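Local coordinates for rhodopsin (Todarodes pacificus, PDB 2Z73), which detects dim light for vision, converting the isomerisation of its bound retinal into G-protein signalling that activates phospholipase C, at residues G53-L58 and N75-D80; T82-N87 and A306-N311; M126-I131 and I156-L161; C203-G208 and V279-A284. One frame throughout, in Å; residues are numbered along the deposited sequence.

In the fold
The four contacts together draw on all seven transmembrane helices of the bundle. Interaction 1 joins helices 31-61 and 70-87, and interaction 2, about 11 Å away between centres, continues along helix 70-87 to the link between helices 294-306 and 311-318; the two touch where Leu76 and Asp80 pack against Asn311. Interaction 3 pairs helices 104-138 and 149-167, and interaction 4 helices 195-224 and 246-286; in sequence both lie inside the loop that interaction 2 closes. A probable hydrogen bond between Asn75 and Trp160 bridges interactions 1 and 3. Interaction 4, at least 20 Å from the other centres, lines the ring end of the retinal pocket, to which interaction 2 contributes Asn87.

Interaction 1 of 4, residues G53-L58 and N75-D80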
loop_
_atom_site.group_PDB
_atom_site.type_symbol
_atom_site.label_atom_id
_atom_site.label_comp_id
_atom_site.label_asym_id
_atom_site.label_seq_id
_atom_site.Cartn_x
_atom_site.Cartn_y
_atom_site.Cartn_z
ATOM N N GLY A 53 -12.849 -0.309 3.352
ATOM C CA GLY A 53 -13.828 0.215 4.291
ATOM C C GLY A 53 -13.991 -0.784 5.428
ATOM O O GLY A 53 -14.018 -0.421 6.599
ATOM N N ILE A 54 -14.085 -2.058 5.064
ATOM C CA ILE A 54 -14.246 -3.109 6.044
ATOM C C ILE A 54 -13.110 -3.139 7.058
ATOM O O ILE A 54 -13.351 -3.279 8.254
ATOM C CB ILE A 54 -14.331 -4.480 5.374
ATOM C CG1 ILE A 54 -15.522 -4.508 4.419
ATOM C CG2 ILE A 54 -14.451 -5.559 6.428
ATOM C CD1 ILE A 54 -15.769 -5.859 3.791
ATOM N N VAL A 55 -11.872 -3.020 6.592
ATOM C CA VAL A 55 -10.756 -3.045 7.517
ATOM C C VAL A 55 -10.852 -1.838 8.435
ATOM O O VAL A 55 -10.747 -1.975 9.656
ATOM C CB VAL A 55 -9.362 -3.108 6.777
ATOM C CG1 VAL A 55 -9.429 -2.379 5.463
ATOM C CG2 VAL A 55 -8.261 -2.522 7.659
ATOM N N ILE A 56 -11.093 -0.664 7.871
ATOM C CA ILE A 56 -11.228 0.526 8.702
ATOM C C ILE A 56 -12.375 0.373 9.709
ATOM O O ILE A 56 -12.225 0.707 10.885
ATOM C CB ILE A 56 -11.504 1.783 7.868
ATOM C CG1 ILE A 56 -10.314 2.083 6.949
ATOM C CG2 ILE A 56 -11.789 2.962 8.804
ATOM C CD1 ILE A 56 -10.511 3.325 6.097
ATOM N N TYR A 57 -13.517 -0.127 9.241
ATOM C CA TYR A 57 -14.679 -0.316 10.105
ATOM C C TYR A 57 -14.348 -1.304 11.209
ATOM O O TYR A 57 -14.408 -0.960 12.386
ATOM C CB TYR A 57 -15.880 -0.818 9.288
ATOM C CG TYR A 57 -17.131 -1.106 10.101
ATOM C CD1 TYR A 57 -17.569 -2.415 10.298
ATOM C CD2 TYR A 57 -17.873 -0.071 10.673
ATOM C CE1 TYR A 57 -18.705 -2.686 11.038
ATOM C CE2 TYR A 57 -19.008 -0.334 11.420
ATOM C CZ TYR A 57 -19.419 -1.643 11.598
ATOM O OH TYR A 57 -20.548 -1.921 12.339
ATOM N N LEU A 58 -13.982 -2.525 10.822
ATOM C CA LEU A 58 -13.639 -3.570 11.783
ATOM C C LEU A 58 -12.489 -3.211 12.736
ATOM O O LEU A 58 -12.595 -3.431 13.943
ATOM C CB LEU A 58 -13.313 -4.873 11.044
ATOM C CG LEU A 58 -14.393 -5.961 11.040
ATOM C CD1 LEU A 58 -15.782 -5.348 11.014
ATOM C CD2 LEU A 58 -14.188 -6.881 9.848
ATOM N N ASN A 75 -4.534 3.460 8.853
ATOM C CA ASN A 75 -3.990 4.521 8.014
ATOM C C ASN A 75 -3.762 4.004 6.589
ATOM O O ASN A 75 -4.051 4.703 5.611
ATOM C CB ASN A 75 -2.674 5.043 8.604
ATOM C CG ASN A 75 -2.103 6.198 7.804
ATOM O OD1 ASN A 75 -2.666 7.293 7.786
ATOM N ND2 ASN A 75 -0.989 5.958 7.129
ATOM N N LEU A 76 -3.243 2.780 6.489
ATOM C CA LEU A 76 -2.979 2.147 5.199
ATOM C C LEU A 76 -4.300 1.952 4.441
ATOM O O LEU A 76 -4.390 2.216 3.241
ATOM C CB LEU A 76 -2.327 0.783 5.417
ATOM C CG LEU A 76 -1.262 0.280 4.446
ATOM C CD1 LEU A 76 -1.108 -1.222 4.627
ATOM C CD2 LEU A 76 -1.639 0.594 3.004
ATOM N N ALA A 77 -5.323 1.481 5.149
ATOM C CA ALA A 77 -6.621 1.248 4.540
ATOM C C ALA A 77 -7.267 2.550 4.074
ATOM O O ALA A 77 -7.943 2.568 3.047
ATOM C CB ALA A 77 -7.534 0.530 5.511
ATOM N N PHE A 78 -7.076 3.631 4.825
ATOM C CA PHE A 78 -7.658 4.918 4.439
ATOM C C PHE A 78 -6.965 5.337 3.146
ATOM O O PHE A 78 -7.596 5.828 2.206
ATOM C CB PHE A 78 -7.399 5.985 5.510
ATOM C CG PHE A 78 -7.970 7.334 5.170
ATOM C CD1 PHE A 78 -9.169 7.756 5.721
ATOM C CD2 PHE A 78 -7.329 8.164 4.255
ATOM C CE1 PHE A 78 -9.727 8.978 5.365
ATOM C CE2 PHE A 78 -7.884 9.393 3.893
ATOM C CZ PHE A 78 -9.081 9.797 4.447
ATOM N N SER A 79 -5.655 5.132 3.128
ATOM C CA SER A 79 -4.833 5.446 1.989
ATOM C C SER A 79 -5.330 4.695 0.764
ATOM O O SER A 79 -5.619 5.288 -0.277
ATOM C CB SER A 79 -3.384 5.045 2.280
ATOM O OG SER A 79 -2.521 5.359 1.207
ATOM N N ASP A 80 -5.436 3.382 0.886
ATOM C CA ASP A 80 -5.887 2.549 -0.221
ATOM C C ASP A 80 -7.338 2.823 -0.580
ATOM O O ASP A 80 -7.740 2.720 -1.752
ATOM C CB ASP A 80 -5.671 1.083 0.126
ATOM C CG ASP A 80 -4.207 0.747 0.283
ATOM O OD1 ASP A 80 -3.885 -0.336 0.824
ATOM O OD2 ASP A 80 -3.377 1.571 -0.140
#
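Phe78 meets Ile56 at the base of its side chain, not through its ring: Ile56 CD1 lies 3.7 Å from Phe78 CA and 4.1 Å from Phe78 CB. With CG trans to the backbone N (chi1 180°), the ring is carried away from helix 53-58, and its CE2 packs against Trp160 CH2. A bound palmitic acid touches both Phe78 and Ile56, so lipid lies along this flank of the contact. Ala77 is the centre of the interface. Its CB sits 3.5 Å from Val55 CG1, with Val55 CG2 slightly farther off, and it is also 3.5 Å from Ile56 CG1. While CG1 rests on the alanine, the straight chi2 of Ile56 (-180°) carries CD1 onward to the backbone of the next residue, Phe78. An alanine in place of Ile56 would probably open a gap beside the Ala77 methyl and leave the backbone at Phe78 without its apolar cover. The small side chain of Ala77 is consistent with the close approach of the segment axes, 8.7 Å, which run in nearly opposite directions at 149°. Val55 also touches Pro312 of helix 311-318. This close antiparallel pairing of the first two transmembrane helices belongs to the seven-helix bundle of the rhodopsin family of G-protein-coupled receptors.

Interaction 2 of 4, residues T82-N87 and A306-N311; sequences TFSLVN and ASAIHN
Phe83 and Ala308 meet where the second transmembrane helix packs against the irregular part of the seventh, just after Lys305, the lysine that carries retinal in the pigment, and just ahead of the NPxxY motif that Asn311 begins. The phenylalanine can be followed outward. Its CB lies 3.8 Å from Ala308 CB, its CG is a little farther from the same methyl, and Ala308 CB is again 3.8 Å from Phe83 CD2, so a single methyl touches three successive atoms of the side chain. A chi1 of -169° swings the ring away from the backbone N; its outer atoms, out to CZ, run on past the alanine, and the amide nitrogen of Asn87 lies above the ring centre.

One residue along, Ser84 OG rests 3.7 Å from Ala308 CB and 3.8 Å from Ile309 CG2. It is not hydrogen-bonded to 306-311: its bond goes back to Asp80 O within its own helix. The nearby carbonyl of Ala308 has a partner too, Asn52 ND2 of helix 31-61, so three transmembrane segments come together here and these buried polar atoms are answered locally. The segment 306-311 forms no regular helix, yet Ala308 still directs its CB toward helix 70-87. Asn87, which lines the retinal pocket, folds back on its own helix: Asn87 ND2 donates to Phe83 O at 2.8 Å with an N-H...O angle of 147°, and that oxygen also accepts from Asn87 N.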
loop_
_atom_site.group_PDB
_atom_site.type_symbol
_atom_site.label_atom_id
_atom_site.label_comp_id
_atom_site.label_asym_id
_atom_site.label_seq_id
_atom_site.Cartn_x
_atom_site.Cartn_y
_atom_site.Cartn_z
ATOM N N THR A 82 -8.988 5.792 -0.413
ATOM C CA THR A 82 -8.988 7.025 -1.190
ATOM C C THR A 82 -8.387 6.839 -2.579
ATOM O O THR A 82 -8.833 7.455 -3.540
ATOM C CB THR A 82 -8.195 8.159 -0.472
ATOM O OG1 THR A 82 -8.488 8.149 0.927
ATOM C CG2 THR A 82 -8.576 9.525 -1.040
ATOM N N PHE A 83 -7.357 6.008 -2.680
ATOM C CA PHE A 83 -6.730 5.766 -3.979
ATOM C C PHE A 83 -7.770 5.146 -4.910
ATOM O O PHE A 83 -8.020 5.628 -6.012
ATOM C CB PHE A 83 -5.566 4.790 -3.832
ATOM C CG PHE A 83 -4.707 4.692 -5.053
ATOM C CD1 PHE A 83 -3.522 5.415 -5.136
ATOM C CD2 PHE A 83 -5.089 3.894 -6.127
ATOM C CE1 PHE A 83 -2.725 5.350 -6.269
ATOM C CE2 PHE A 83 -4.304 3.818 -7.268
ATOM C CZ PHE A 83 -3.118 4.546 -7.343
ATOM N N SER A 84 -8.370 4.060 -4.444
ATOM C CA SER A 84 -9.367 3.345 -5.213
ATOM C C SER A 84 -10.566 4.220 -5.581
ATOM O O SER A 84 -11.087 4.118 -6.697
ATOM C CB SER A 84 -9.835 2.113 -4.429
ATOM O OG SER A 84 -8.714 1.345 -3.985
ATOM N N LEU A 85 -10.995 5.075 -4.650
ATOM C CA LEU A 85 -12.135 5.955 -4.890
ATOM C C LEU A 85 -11.837 6.945 -6.018
ATOM O O LEU A 85 -12.486 6.947 -7.074
ATOM C CB LEU A 85 -12.467 6.770 -3.635
ATOM C CG LEU A 85 -13.924 7.213 -3.373
ATOM C CD1 LEU A 85 -13.901 8.540 -2.630
ATOM C CD2 LEU A 85 -14.721 7.349 -4.666
ATOM N N VAL A 86 -10.845 7.790 -5.759
ATOM C CA VAL A 86 -10.441 8.829 -6.671
ATOM C C VAL A 86 -9.874 8.356 -8.008
ATOM O O VAL A 86 -10.116 8.975 -9.036
ATOM C CB VAL A 86 -9.413 9.760 -5.999
ATOM C CG1 VAL A 86 -8.983 10.859 -6.966
ATOM C CG2 VAL A 86 -10.008 10.365 -4.754
ATOM N N ASN A 87 -9.122 7.264 -7.991
ATOM C CA ASN A 87 -8.508 6.763 -9.207
ATOM C C ASN A 87 -9.368 5.853 -10.072
ATOM O O ASN A 87 -8.972 5.499 -11.177
ATOM C CB ASN A 87 -7.197 6.047 -8.864
ATOM C CG ASN A 87 -6.107 7.008 -8.431
ATOM O OD1 ASN A 87 -5.536 7.723 -9.250
ATOM N ND2 ASN A 87 -5.824 7.039 -7.136
ATOM N N ALA A 306 -4.380 -1.121 -9.181
ATOM C CA ALA A 306 -5.087 -2.165 -8.456
ATOM C C ALA A 306 -4.385 -2.503 -7.144
ATOM O O ALA A 306 -4.988 -3.061 -6.236
ATOM C CB ALA A 306 -5.221 -3.415 -9.326
ATOM N N SER A 307 -3.108 -2.148 -7.037
ATOM C CA SER A 307 -2.366 -2.436 -5.808
ATOM C C SER A 307 -3.156 -2.061 -4.571
ATOM O O SER A 307 -3.160 -2.787 -3.600
ATOM C CB SER A 307 -1.021 -1.691 -5.773
ATOM O OG SER A 307 -0.310 -1.943 -4.557
ATOM N N ALA A 308 -3.835 -0.925 -4.612
ATOM C CA ALA A 308 -4.590 -0.464 -3.453
ATOM C C ALA A 308 -5.810 -1.309 -3.071
ATOM O O ALA A 308 -6.543 -0.946 -2.152
ATOM C CB ALA A 308 -5.008 0.995 -3.652
ATOM N N ILE A 309 -6.030 -2.427 -3.753
ATOM C CA ILE A 309 -7.180 -3.266 -3.433
ATOM C C ILE A 309 -6.756 -4.646 -2.952
ATOM O O ILE A 309 -7.585 -5.559 -2.893
ATOM C CB ILE A 309 -8.061 -3.527 -4.656
ATOM C CG1 ILE A 309 -7.359 -4.552 -5.555
ATOM C CG2 ILE A 309 -8.357 -2.214 -5.381
ATOM C CD1 ILE A 309 -8.239 -5.225 -6.561
ATOM N N HIS A 310 -5.487 -4.814 -2.602
ATOM C CA HIS A 310 -5.032 -6.132 -2.209
ATOM C C HIS A 310 -4.901 -6.454 -0.734
ATOM O O HIS A 310 -5.274 -7.539 -0.319
ATOM C CB HIS A 310 -3.724 -6.447 -2.929
ATOM C CG HIS A 310 -3.889 -6.655 -4.402
ATOM N ND1 HIS A 310 -3.024 -6.120 -5.334
ATOM C CD2 HIS A 310 -4.824 -7.336 -5.105
ATOM C CE1 HIS A 310 -3.422 -6.461 -6.546
ATOM N NE2 HIS A 310 -4.511 -7.199 -6.435
ATOM N N ASN A 311 -4.387 -5.531 0.060
ATOM C CA ASN A 311 -4.207 -5.796 1.476
ATOM C C ASN A 311 -5.433 -6.393 2.157
ATOM O O ASN A 311 -5.325 -7.397 2.847
ATOM C CB ASN A 311 -3.773 -4.520 2.206
ATOM C CG ASN A 311 -2.512 -3.919 1.622
ATOM O OD1 ASN A 311 -1.848 -4.542 0.794
ATOM N ND2 ASN A 311 -2.176 -2.706 2.047
#

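Interaction 3 of 4, residues M126-I131 and I156-L161; sequences MAMISI and IIFVWL
A purely apolar contact, centred on Met128, joins the third and fourth transmembrane helices in the stretch of helix 104-138 that leads into the DRY motif of this receptor family. Met128 uses two parts of its side chain. Near the root, CG packs 3.5 Å from Val159 CG2, the two side chains sliding past each other in opposite directions. Farther out the chain bends at both chi2 (-51°) and chi3 (133°), which turns the terminal methyl across to Phe158. There Met128 CE arrives at the ring edge, in its plane, at 3.4 Å from both Phe158 CD2 and Phe158 CE2, and the two side chains cross at about a right angle. The phenylalanine ring also meets Trp162 of its own helix, with the planes at about 50°. Phe72 of helix 70-87 touches Met128 and Ile156, and so brings a third helix to this pair, while Val159 also leans on Met121 and Thr125. It is the thioether's methyl, rather than its sulfur, that reaches the aromatic ring, and with only carbon atoms meeting across the interface the attraction is probably dispersive in the main and dependent on close fit.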
loop_
_atom_site.group_PDB
_atom_site.type_symbol
_atom_site.label_atom_id
_atom_site.label_comp_id
_atom_site.label_asym_id
_atom_site.label_seq_id
_atom_site.Cartn_x
_atom_site.Cartn_y
_atom_site.Cartn_z
ATOM N N MET A 126 3.680 1.297 5.506
ATOM C CA MET A 126 4.231 -0.042 5.649
ATOM C C MET A 126 5.589 0.074 6.343
ATOM O O MET A 126 5.939 -0.757 7.180
ATOM C CB MET A 126 4.365 -0.730 4.284
ATOM C CG MET A 126 3.043 -1.267 3.744
ATOM S SD MET A 126 3.171 -2.113 2.142
ATOM C CE MET A 126 1.759 -1.439 1.253
ATOM N N ALA A 127 6.337 1.126 6.018
ATOM C CA ALA A 127 7.634 1.337 6.646
ATOM C C ALA A 127 7.437 1.428 8.167
ATOM O O ALA A 127 8.137 0.757 8.929
ATOM C CB ALA A 127 8.273 2.616 6.117
ATOM N N MET A 128 6.485 2.255 8.603
ATOM C CA MET A 128 6.204 2.408 10.026
ATOM C C MET A 128 5.798 1.065 10.621
ATOM O O MET A 128 6.058 0.782 11.799
ATOM C CB MET A 128 5.066 3.402 10.259
ATOM C CG MET A 128 5.327 4.788 9.735
ATOM S SD MET A 128 6.916 5.408 10.299
ATOM C CE MET A 128 7.559 6.037 8.762
ATOM N N ILE A 129 5.144 0.238 9.812
ATOM C CA ILE A 129 4.716 -1.061 10.286
ATOM C C ILE A 129 5.921 -1.975 10.408
ATOM O O ILE A 129 5.997 -2.796 11.323
ATOM C CB ILE A 129 3.702 -1.712 9.337
ATOM C CG1 ILE A 129 2.435 -0.860 9.264
ATOM C CG2 ILE A 129 3.364 -3.120 9.834
ATOM C CD1 ILE A 129 1.397 -1.372 8.267
ATOM N N SER A 130 6.866 -1.827 9.486
ATOM C CA SER A 130 8.071 -2.647 9.494
ATOM C C SER A 130 8.929 -2.288 10.702
ATOM O O SER A 130 9.704 -3.112 11.195
ATOM C CB SER A 130 8.878 -2.427 8.214
ATOM O OG SER A 130 9.454 -1.133 8.200
ATOM N N ILE A 131 8.785 -1.054 11.175
ATOM C CA ILE A 131 9.540 -0.587 12.325
ATOM C C ILE A 131 8.974 -1.203 13.594
ATOM O O ILE A 131 9.715 -1.655 14.474
ATOM C CB ILE A 131 9.481 0.933 12.429
ATOM C CG1 ILE A 131 10.158 1.552 11.206
ATOM C CG2 ILE A 131 10.144 1.393 13.697
ATOM C CD1 ILE A 131 10.152 3.058 11.201
ATOM N N ILE A 156 2.428 8.427 12.061
ATOM C CA ILE A 156 1.544 8.677 10.922
ATOM C C ILE A 156 1.619 10.142 10.485
ATOM O O ILE A 156 1.526 10.438 9.292
ATOM C CB ILE A 156 0.064 8.302 11.207
ATOM C CG1 ILE A 156 -0.594 9.350 12.097
ATOM C CG2 ILE A 156 -0.006 6.924 11.852
ATOM C CD1 ILE A 156 -2.069 9.098 12.323
ATOM N N ILE A 157 1.792 11.054 11.442
ATOM C CA ILE A 157 1.916 12.470 11.112
ATOM C C ILE A 157 3.124 12.631 10.194
ATOM O O ILE A 157 3.091 13.416 9.237
ATOM C CB ILE A 157 2.140 13.351 12.362
ATOM C CG1 ILE A 157 0.867 13.402 13.206
ATOM C CG2 ILE A 157 2.543 14.757 11.936
ATOM C CD1 ILE A 157 0.986 14.285 14.435
ATOM N N PHE A 158 4.197 11.898 10.491
ATOM C CA PHE A 158 5.381 11.961 9.644
ATOM C C PHE A 158 4.975 11.428 8.273
ATOM O O PHE A 158 5.297 12.014 7.236
ATOM C CB PHE A 158 6.515 11.099 10.196
ATOM C CG PHE A 158 7.562 10.759 9.170
ATOM C CD1 PHE A 158 8.336 11.759 8.586
ATOM C CD2 PHE A 158 7.746 9.443 8.753
ATOM C CE1 PHE A 158 9.280 11.454 7.593
ATOM C CE2 PHE A 158 8.686 9.130 7.760
ATOM C CZ PHE A 158 9.451 10.140 7.182
ATOM N N VAL A 159 4.266 10.302 8.286
ATOM C CA VAL A 159 3.804 9.678 7.061
ATOM C C VAL A 159 3.030 10.671 6.201
ATOM O O VAL A 159 3.314 10.830 5.017
ATOM C CB VAL A 159 2.867 8.493 7.344
ATOM C CG1 VAL A 159 2.438 7.865 6.027
ATOM C CG2 VAL A 159 3.552 7.472 8.258
ATOM N N TRP A 160 2.041 11.334 6.795
ATOM C CA TRP A 160 1.246 12.286 6.042
ATOM C C TRP A 160 2.093 13.423 5.497
ATOM O O TRP A 160 2.032 13.727 4.312
ATOM C CB TRP A 160 0.087 12.823 6.891
ATOM C CG TRP A 160 -1.120 11.909 6.909
ATOM C CD1 TRP A 160 -1.298 10.795 7.678
ATOM C CD2 TRP A 160 -2.299 12.023 6.095
ATOM N NE1 TRP A 160 -2.513 10.208 7.398
ATOM C CE2 TRP A 160 -3.146 10.942 6.429
ATOM C CE3 TRP A 160 -2.721 12.936 5.115
ATOM C CZ2 TRP A 160 -4.391 10.750 5.821
ATOM C CZ3 TRP A 160 -3.960 12.743 4.510
ATOM C CH2 TRP A 160 -4.779 11.657 4.867
ATOM N N LEU A 161 2.894 14.050 6.346
ATOM C CA LEU A 161 3.743 15.141 5.885
ATOM C C LEU A 161 4.634 14.664 4.751
ATOM O O LEU A 161 4.696 15.282 3.683
ATOM C CB LEU A 161 4.598 15.683 7.029
ATOM C CG LEU A 161 3.972 16.865 7.760
ATOM C CD1 LEU A 161 3.628 17.942 6.737
ATOM C CD2 LEU A 161 2.717 16.427 8.497
#

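Interaction 4 of 4, residues C203-G208 and V279-A284; sequences CMFILG and VVALLA. With RET (retinal), chain D.
The backbones stay well apart, Phe205 CA and Leu282 CA being 9.4 Å from each other at the nearest pair of alpha carbons, and helix 203-208 widens to a pi-type turn over residues 204-208. Side chains bridge the interval. Phe205 and Leu282 approach from opposite directions, and the isobutyl group lies over one face of the ring: Leu282 CD2 makes a CH-pi contact 4.1 Å from the ring centroid and 15° off the normal, while Leu282 CG lies 3.7 Å from Phe205 CZ. With CG opposite the carbonyl carbon (chi1 -77°), the branched end of Leu282 comes nearer the phenylalanine than its CB direction alone would suggest. At the ring edge, near its plane, Ala281 CB lies 4.3 Å from Phe205 CZ. The other face belongs to the ligand. Retinal C16, one of the two methyls on C1 of its six-membered ring, lies 3.6 Å above the plane over the centre of the Phe205 ring, and the second, C17, comes within 3.9 Å of Phe205 CZ. This is the ring end of the retinal pocket between the fifth and sixth transmembrane helices, so the phenyl group is sandwiched between chromophore and helix 246-286. Were Phe205 cut back to an alanine, retinal C16 and Leu282 would probably lose the ring that separates them, leaving a gap. Met204, on the same helix turn, meets the polyene instead: its SD stands 3.8 Å from C19, the methyl borne on retinal C9.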
loop_
_atom_site.group_PDB
_atom_site.type_symbol
_atom_site.label_atom_id
_atom_site.label_comp_id
_atom_site.label_asym_id
_atom_site.label_seq_id
_atom_site.Cartn_x
_atom_site.Cartn_y
_atom_site.Cartn_z
ATOM N N CYS A 203 13.403 12.914 -7.230
ATOM C CA CYS A 203 12.982 13.063 -5.846
ATOM C C CYS A 203 11.879 12.061 -5.505
ATOM O O CYS A 203 11.887 11.456 -4.425
ATOM C CB CYS A 203 12.476 14.481 -5.598
ATOM S SG CYS A 203 13.763 15.676 -5.244
ATOM N N MET A 204 10.931 11.901 -6.426
ATOM C CA MET A 204 9.831 10.977 -6.221
ATOM C C MET A 204 10.363 9.572 -6.027
ATOM O O MET A 204 10.070 8.916 -5.022
ATOM C CB MET A 204 8.866 10.999 -7.408
ATOM C CG MET A 204 7.806 12.090 -7.326
ATOM S SD MET A 204 6.628 12.006 -8.663
ATOM C CE MET A 204 5.535 13.340 -8.222
ATOM N N PHE A 205 11.155 9.115 -6.991
ATOM C CA PHE A 205 11.739 7.785 -6.945
ATOM C C PHE A 205 12.639 7.537 -5.742
ATOM O O PHE A 205 12.533 6.514 -5.075
ATOM C CB PHE A 205 12.532 7.543 -8.223
ATOM C CG PHE A 205 11.703 7.021 -9.356
ATOM C CD1 PHE A 205 11.528 5.657 -9.529
ATOM C CD2 PHE A 205 11.081 7.886 -10.233
ATOM C CE1 PHE A 205 10.744 5.163 -10.559
ATOM C CE2 PHE A 205 10.297 7.400 -11.262
ATOM C CZ PHE A 205 10.128 6.030 -11.425
ATOM N N ILE A 206 13.532 8.473 -5.459
ATOM C CA ILE A 206 14.455 8.305 -4.345
ATOM C C ILE A 206 13.825 8.585 -2.980
ATOM O O ILE A 206 13.883 7.742 -2.086
ATOM C CB ILE A 206 15.708 9.182 -4.567
ATOM C CG1 ILE A 206 16.366 8.771 -5.886
ATOM C CG2 ILE A 206 16.698 8.988 -3.440
ATOM C CD1 ILE A 206 17.347 9.775 -6.441
ATOM N N LEU A 207 13.211 9.753 -2.816
ATOM C CA LEU A 207 12.595 10.084 -1.532
ATOM C C LEU A 207 11.270 9.367 -1.288
ATOM O O LEU A 207 11.034 8.818 -0.216
ATOM C CB LEU A 207 12.384 11.593 -1.406
ATOM C CG LEU A 207 13.632 12.465 -1.234
ATOM C CD1 LEU A 207 14.495 11.903 -0.108
ATOM C CD2 LEU A 207 14.413 12.514 -2.535
ATOM N N GLY A 208 10.402 9.370 -2.288
ATOM C CA GLY A 208 9.115 8.728 -2.133
ATOM C C GLY A 208 9.130 7.215 -2.168
ATOM O O GLY A 208 8.435 6.570 -1.385
ATOM N N VAL A 279 9.358 1.451 -13.777
ATOM C CA VAL A 279 10.366 1.191 -14.787
ATOM C C VAL A 279 9.999 1.855 -16.111
ATOM O O VAL A 279 10.801 2.603 -16.673
ATOM C CB VAL A 279 10.572 -0.341 -14.977
ATOM C CG1 VAL A 279 11.352 -0.634 -16.247
ATOM C CG2 VAL A 279 11.343 -0.901 -13.783
ATOM N N VAL A 280 8.792 1.596 -16.606
ATOM C CA VAL A 280 8.365 2.191 -17.860
ATOM C C VAL A 280 8.485 3.703 -17.809
ATOM O O VAL A 280 8.743 4.348 -18.824
ATOM C CB VAL A 280 6.911 1.865 -18.187
ATOM C CG1 VAL A 280 6.500 2.563 -19.492
ATOM C CG2 VAL A 280 6.734 0.358 -18.293
ATOM N N ALA A 281 8.285 4.272 -16.628
ATOM C CA ALA A 281 8.380 5.717 -16.480
ATOM C C ALA A 281 9.825 6.131 -16.700
ATOM O O ALA A 281 10.115 7.041 -17.478
ATOM C CB ALA A 281 7.920 6.134 -15.090
ATOM N N LEU A 282 10.730 5.446 -16.011
ATOM C CA LEU A 282 12.152 5.740 -16.118
ATOM C C LEU A 282 12.671 5.651 -17.539
ATOM O O LEU A 282 13.511 6.449 -17.940
ATOM C CB LEU A 282 12.948 4.808 -15.203
ATOM C CG LEU A 282 12.864 5.239 -13.742
ATOM C CD1 LEU A 282 13.604 4.249 -12.862
ATOM C CD2 LEU A 282 13.441 6.642 -13.592
ATOM N N LEU A 283 12.177 4.681 -18.301
ATOM C CA LEU A 283 12.600 4.534 -19.688
ATOM C C LEU A 283 12.198 5.787 -20.451
ATOM O O LEU A 283 12.962 6.316 -21.250
ATOM C CB LEU A 283 11.934 3.312 -20.337
ATOM C CG LEU A 283 12.579 1.936 -20.159
ATOM C CD1 LEU A 283 12.902 1.662 -18.690
ATOM C CD2 LEU A 283 11.631 0.888 -20.706
ATOM N N ALA A 284 10.989 6.264 -20.184
ATOM C CA ALA A 284 10.474 7.447 -20.855
ATOM C C ALA A 284 11.268 8.694 -20.492
ATOM O O ALA A 284 11.355 9.634 -21.282
ATOM C CB ALA A 284 9.004 7.640 -20.506
HETATM C C1 RET D . 6.956 5.860 -8.432
HETATM C C2 RET D . 7.661 4.513 -8.104
HETATM C C3 RET D . 6.776 3.441 -7.491
HETATM C C4 RET D . 5.977 3.951 -6.279
HETATM C C5 RET D . 5.283 5.287 -6.545
HETATM C C6 RET D . 5.704 6.164 -7.514
HETATM C C7 RET D . 4.996 7.485 -7.780
HETATM C C8 RET D . 3.733 7.608 -8.381
HETATM C C9 RET D . 2.878 8.773 -8.647
HETATM C C10 RET D . 1.716 8.447 -9.228
HETATM C C11 RET D . 0.574 9.255 -9.599
HETATM C C12 RET D . -0.587 8.846 -10.195
HETATM C C13 RET D . -1.082 7.544 -10.790
HETATM C C14 RET D . -2.369 7.444 -11.241
HETATM C C15 RET D . -2.919 6.226 -11.847
HETATM C C16 RET D . 7.978 6.993 -8.337
HETATM C C17 RET D . 6.565 5.770 -9.944
HETATM C C18 RET D . 4.115 5.454 -5.608
HETATM C C19 RET D . 3.315 10.165 -8.237
HETATM C C20 RET D . -0.069 6.379 -10.857
#